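Local coordinates for endonuclease V (Bacillus subtilis, PDB 3GA2), which probably cleaves double-stranded DNA at the second phosphodiester bond 3' to a deoxyinosine, using magnesium, in the repair of deaminated bases, at residues Q203-L208 with R214-V219; I62-A67 with T108-F113. The protein carries 1 engineered substitution. One frame throughout, in Å; residues are numbered along the deposited sequence.

Interaction 1 (Q203-L208 with R214-V219)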
loop_
_atom_site.group_PDB
_atom_site.type_symbol
_atom_site.label_atom_id
_atom_site.label_comp_id
_atom_site.label_asym_id
_atom_site.label_seq_id
_atom_site.Cartn_x
_atom_site.Cartn_y
_atom_site.Cartn_z
ATOM N N GLN A 203 4.440 5.365 -13.689
ATOM C CA GLN A 203 5.250 6.576 -13.833
ATOM C C GLN A 203 5.608 7.207 -12.498
ATOM O O GLN A 203 6.738 7.659 -12.299
ATOM C CB GLN A 203 4.523 7.611 -14.690
ATOM C CG GLN A 203 4.363 7.242 -16.157
ATOM C CD GLN A 203 5.681 6.904 -16.831
ATOM O OE1 GLN A 203 6.703 7.548 -16.590
ATOM N NE2 GLN A 203 5.659 5.896 -17.697
ATOM N N ILE A 204 4.640 7.262 -11.589
ATOM C CA ILE A 204 4.888 7.836 -10.275
ATOM C C ILE A 204 5.882 6.962 -9.509
ATOM O O ILE A 204 6.792 7.475 -8.859
ATOM C CB ILE A 204 3.581 7.960 -9.455
ATOM C CG1 ILE A 204 2.653 8.993 -10.106
ATOM C CG2 ILE A 204 3.901 8.364 -8.019
ATOM C CD1 ILE A 204 1.320 9.169 -9.390
ATOM N N THR A 205 5.718 5.643 -9.595
ATOM C CA THR A 205 6.621 4.731 -8.894
ATOM C C THR A 205 8.062 4.891 -9.371
ATOM O O THR A 205 8.982 5.012 -8.559
ATOM C CB THR A 205 6.189 3.252 -9.068
ATOM O OG1 THR A 205 4.917 3.050 -8.438
ATOM C CG2 THR A 205 7.212 2.311 -8.429
HETATM N N MSE A 206 8.257 4.900 -10.687
HETATM C CA MSE A 206 9.598 5.047 -11.249
HETATM C C MSE A 206 10.240 6.397 -10.942
HETATM O O MSE A 206 11.462 6.491 -10.834
HETATM C CB MSE A 206 9.577 4.833 -12.768
HETATM C CG MSE A 206 9.292 3.396 -13.193
HETATM SE SE MSE A 206 10.401 2.108 -12.280
HETATM C CE MSE A 206 12.153 2.743 -12.828
ATOM N N SER A 207 9.426 7.440 -10.808
ATOM C CA SER A 207 9.955 8.768 -10.505
ATOM C C SER A 207 10.448 8.845 -9.067
ATOM O O SER A 207 11.127 9.797 -8.682
ATOM C CB SER A 207 8.884 9.841 -10.711
ATOM O OG SER A 207 8.593 10.022 -12.083
ATOM N N LEU A 208 10.096 7.835 -8.278
ATOM C CA LEU A 208 10.472 7.781 -6.874
ATOM C C LEU A 208 11.539 6.728 -6.623
ATOM O O LEU A 208 11.868 6.414 -5.479
ATOM C CB LEU A 208 9.235 7.473 -6.029
ATOM C CG LEU A 208 8.093 8.489 -6.127
ATOM C CD1 LEU A 208 6.862 7.981 -5.361
ATOM C CD2 LEU A 208 8.558 9.812 -5.564
ATOM N N ARG A 214 14.784 -1.171 -3.963
ATOM C CA ARG A 214 13.791 -1.494 -4.980
ATOM C C ARG A 214 12.442 -0.876 -4.622
ATOM O O ARG A 214 11.488 -0.967 -5.392
ATOM C CB ARG A 214 13.645 -3.007 -5.118
ATOM C CG ARG A 214 13.299 -3.715 -3.829
ATOM C CD ARG A 214 13.092 -5.200 -4.074
ATOM N NE ARG A 214 12.747 -5.900 -2.840
ATOM C CZ ARG A 214 11.867 -6.890 -2.768
ATOM N NH1 ARG A 214 11.235 -7.306 -3.862
ATOM N NH2 ARG A 214 11.619 -7.462 -1.603
ATOM N N LEU A 215 12.366 -0.251 -3.453
ATOM C CA LEU A 215 11.130 0.382 -3.025
ATOM C C LEU A 215 11.190 1.877 -3.272
ATOM O O LEU A 215 12.209 2.513 -3.014
ATOM C CB LEU A 215 10.887 0.155 -1.532
ATOM C CG LEU A 215 10.829 -1.287 -1.040
ATOM C CD1 LEU A 215 10.601 -1.265 0.460
ATOM C CD2 LEU A 215 9.714 -2.053 -1.743
ATOM N N PRO A 216 10.096 2.461 -3.778
ATOM C CA PRO A 216 10.109 3.908 -4.022
ATOM C C PRO A 216 10.428 4.672 -2.741
ATOM O O PRO A 216 10.062 4.241 -1.650
ATOM C CB PRO A 216 8.705 4.187 -4.571
ATOM C CG PRO A 216 7.877 3.040 -4.051
ATOM C CD PRO A 216 8.805 1.861 -4.148
ATOM N N ILE A 217 11.118 5.802 -2.880
ATOM C CA ILE A 217 11.530 6.613 -1.735
ATOM C C ILE A 217 10.545 6.686 -0.567
ATOM O O ILE A 217 10.898 6.350 0.555
ATOM C CB ILE A 217 11.897 8.051 -2.170
ATOM C CG1 ILE A 217 13.093 8.010 -3.124
ATOM C CG2 ILE A 217 12.261 8.892 -0.961
ATOM C CD1 ILE A 217 13.380 9.342 -3.793
ATOM N N PRO A 218 9.299 7.128 -0.814
ATOM C CA PRO A 218 8.300 7.228 0.259
ATOM C C PRO A 218 8.086 5.924 1.029
ATOM O O PRO A 218 8.038 5.924 2.258
ATOM C CB PRO A 218 7.037 7.655 -0.484
ATOM C CG PRO A 218 7.571 8.429 -1.633
ATOM C CD PRO A 218 8.726 7.576 -2.094
ATOM N N VAL A 219 7.954 4.819 0.299
ATOM C CA VAL A 219 7.728 3.516 0.914
ATOM C C VAL A 219 8.962 3.008 1.650
ATOM O O VAL A 219 8.846 2.412 2.717
ATOM C CB VAL A 219 7.289 2.474 -0.142
ATOM C CG1 VAL A 219 6.957 1.152 0.531
ATOM C CG2 VAL A 219 6.073 2.989 -0.901
#
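Leu208 and Pro216 press together so closely that Leu208 CB and Pro216 CB lie 3.6 Å apart. From there the leucine reaches on to the next proline: its CD1 sits 3.8 Å from both CG and CD of Pro218, the two side chains crossing at about a right angle. With chi1 at -60°, Leu208 CG stands beside its own backbone N, and the branched end is brought up to the CD-CG edge of the Pro218 ring. The Leu208 carbonyl adds a polar link. Ile217 N donates to Leu208 O at 2.8 Å in a nearly straight bond (172° at the hydrogen), while Pro216 CA comes to 3.4 Å from the same oxygen in a CA-H...O contact. In this RNase H-like fold the pair links the C-terminal part of helix 198-207 to the start of the long helix 217-235, with Pro216 as N-cap; Leu114 of strand 113-116 packs on both Leu208 and Pro216. Toward Thr205 the contact thins: its CG2 comes no nearer than 4.5 Å to Pro216 CG, and that side chain also touches Ile141 and Leu190 of the sheet. The solvent side lies at Ser207, which is exposed and turns back on its own helix: Ser207 OG bonds Gln203 O at 3.0 Å, and Ser207 N reaches that oxygen from the other face of the carbonyl plane.

Interaction 2 (I62-A67 with T108-F113); sequences IIVIDA and TEPDVF
Thr108 OG1 is held by a hydrogen bond to Glu74 OE1 and, at the same time, lies against both methyls of Val64, 3.6 Å from CG1 and 3.7 Å from CG2. The contact belongs to the RNase H-like sheet: residues 62-67 end the second strand of the fold, and 108-113 lead from helix 96-105 into strand 113-116, at the close of the crossover that carries the chain from the edge strand 72-81 past two others. Since strand 41-52 runs between 55-66 and 113-116, no backbone hydrogen bond joins the two segments; they meet through side chains on one face of the sheet, and even the closest pair of CA atoms, Val64 and Pro110, is 6.8 Å apart. Val64 is the centre of this packing. Its CG1 is anti to the backbone N (chi1 -173°) and CG2 anti to the carbonyl carbon, a fork that spreads both methyls toward the loop. Pro110 CG fits against that fork almost evenly, 3.9 Å from Val64 CG2 and 4.0 Å from Val64 CG1, the two side chains crossing at about a right angle. Ala43 of the intervening strand touches Pro110 and Phe113, and Leu106 touches Ile62 and Val64. Two residues back along the strand the fit is looser. There the ring of Phe113 swings toward the strand although its CB does not, and Ile62 CG2 approaches obliquely, stopping 4.5 Å from Phe113 CE1.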
loop_
_atom_site.group_PDB
_atom_site.type_symbol
_atom_site.label_atom_id
_atom_site.label_comp_id
_atom_site.label_asym_id
_atom_site.label_seq_id
_atom_site.Cartn_x
_atom_site.Cartn_y
_atom_site.Cartn_z
ATOM N N ILE A 62 3.393 6.830 8.289
ATOM C CA ILE A 62 3.093 7.505 7.042
ATOM C C ILE A 62 4.181 8.556 6.894
ATOM O O ILE A 62 4.391 9.377 7.787
ATOM C CB ILE A 62 1.712 8.192 7.070
ATOM C CG1 ILE A 62 0.604 7.137 7.134
ATOM C CG2 ILE A 62 1.533 9.065 5.827
ATOM C CD1 ILE A 62 -0.800 7.715 7.203
ATOM N N ILE A 63 4.891 8.503 5.775
ATOM C CA ILE A 63 5.955 9.452 5.495
ATOM C C ILE A 63 5.506 10.267 4.296
ATOM O O ILE A 63 5.217 9.703 3.246
ATOM C CB ILE A 63 7.265 8.739 5.116
ATOM C CG1 ILE A 63 7.609 7.689 6.169
ATOM C CG2 ILE A 63 8.383 9.759 4.979
ATOM C CD1 ILE A 63 7.851 8.259 7.554
ATOM N N VAL A 64 5.434 11.583 4.460
ATOM C CA VAL A 64 5.019 12.466 3.381
ATOM C C VAL A 64 6.241 13.181 2.827
ATOM O O VAL A 64 7.024 13.747 3.585
ATOM C CB VAL A 64 4.020 13.536 3.882
ATOM C CG1 VAL A 64 3.474 14.328 2.707
ATOM C CG2 VAL A 64 2.878 12.871 4.648
ATOM N N ILE A 65 6.431 13.133 1.513
ATOM C CA ILE A 65 7.562 13.834 0.924
ATOM C C ILE A 65 7.072 14.869 -0.079
ATOM O O ILE A 65 5.930 14.813 -0.533
ATOM C CB ILE A 65 8.547 12.875 0.204
ATOM C CG1 ILE A 65 7.862 12.205 -0.987
ATOM C CG2 ILE A 65 9.064 11.820 1.189
ATOM C CD1 ILE A 65 8.832 11.623 -1.989
ATOM N N ASP A 66 7.938 15.825 -0.399
ATOM C CA ASP A 66 7.626 16.861 -1.376
ATOM C C ASP A 66 7.837 16.160 -2.710
ATOM O O ASP A 66 8.872 15.529 -2.921
ATOM C CB ASP A 66 8.599 18.034 -1.219
ATOM C CG ASP A 66 8.433 19.084 -2.300
ATOM O OD1 ASP A 66 8.877 18.846 -3.444
ATOM O OD2 ASP A 66 7.850 20.143 -2.006
ATOM N N ALA A 67 6.861 16.244 -3.605
ATOM C CA ALA A 67 6.971 15.561 -4.895
ATOM C C ALA A 67 8.200 15.929 -5.722
ATOM O O ALA A 67 8.837 15.051 -6.290
ATOM C CB ALA A 67 5.708 15.801 -5.721
ATOM N N THR A 108 -0.632 17.621 6.541
ATOM C CA THR A 108 -0.590 17.819 5.097
ATOM C C THR A 108 -1.700 17.004 4.442
ATOM O O THR A 108 -2.408 16.251 5.108
ATOM C CB THR A 108 0.752 17.378 4.495
ATOM O OG1 THR A 108 0.924 15.968 4.681
ATOM C CG2 THR A 108 1.900 18.124 5.161
ATOM N N GLU A 109 -1.856 17.167 3.136
ATOM C CA GLU A 109 -2.875 16.441 2.393
ATOM C C GLU A 109 -2.177 15.811 1.193
ATOM O O GLU A 109 -2.155 16.386 0.108
ATOM C CB GLU A 109 -3.980 17.401 1.922
ATOM C CG GLU A 109 -5.208 16.704 1.331
ATOM C CD GLU A 109 -6.288 17.685 0.873
ATOM O OE1 GLU A 109 -6.632 18.601 1.651
ATOM O OE2 GLU A 109 -6.803 17.529 -0.256
ATOM N N PRO A 110 -1.586 14.622 1.378
ATOM C CA PRO A 110 -0.892 13.966 0.267
ATOM C C PRO A 110 -1.785 13.776 -0.947
ATOM O O PRO A 110 -2.959 13.425 -0.808
ATOM C CB PRO A 110 -0.450 12.635 0.873
ATOM C CG PRO A 110 -0.251 12.980 2.333
ATOM C CD PRO A 110 -1.472 13.833 2.615
ATOM N N ASP A 111 -1.228 14.014 -2.135
ATOM C CA ASP A 111 -1.976 13.852 -3.386
ATOM C C ASP A 111 -2.093 12.384 -3.790
ATOM O O ASP A 111 -2.998 12.013 -4.538
ATOM C CB ASP A 111 -1.304 14.606 -4.538
ATOM C CG ASP A 111 -1.243 16.109 -4.309
ATOM O OD1 ASP A 111 -2.298 16.728 -4.059
ATOM O OD2 ASP A 111 -0.131 16.665 -4.396
ATOM N N VAL A 112 -1.162 11.561 -3.312
ATOM C CA VAL A 112 -1.152 10.129 -3.615
ATOM C C VAL A 112 -0.449 9.354 -2.505
ATOM O O VAL A 112 0.533 9.828 -1.936
ATOM C CB VAL A 112 -0.424 9.830 -4.954
ATOM C CG1 VAL A 112 1.010 10.310 -4.887
ATOM C CG2 VAL A 112 -0.457 8.329 -5.246
ATOM N N PHE A 113 -0.961 8.164 -2.200
ATOM C CA PHE A 113 -0.385 7.322 -1.156
ATOM C C PHE A 113 0.139 6.014 -1.727
ATOM O O PHE A 113 -0.604 5.280 -2.374
ATOM C CB PHE A 113 -1.429 6.973 -0.088
ATOM C CG PHE A 113 -1.835 8.122 0.790
ATOM C CD1 PHE A 113 -1.474 8.144 2.137
ATOM C CD2 PHE A 113 -2.636 9.146 0.296
ATOM C CE1 PHE A 113 -1.909 9.164 2.978
ATOM C CE2 PHE A 113 -3.077 10.171 1.132
ATOM C CZ PHE A 113 -2.712 10.179 2.480
#

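In the fold
Strand 55-66 lies between the two contacts. Alternate residues face opposite ways: Ile62 and Val64 meet the loop of interaction 2, whereas Ile63 and Ile65 turn to helix 217-235 and interaction 1. The direct join is Ile65 CD1, which packs 3.5 Å from Pro218 CG and 4.0 Å from Leu208 CD2, although the centres of the contacts are 13 Å apart. Both lie near the probable magnesium site of Asp46 and Asp116. The side chain of Pro216 in interaction 1 is about 8 Å from that of Asp116; that of Ile62 in interaction 2 is about 8 Å from that of Asp46. Segment 108-113 also runs into the strand that carries Asp116.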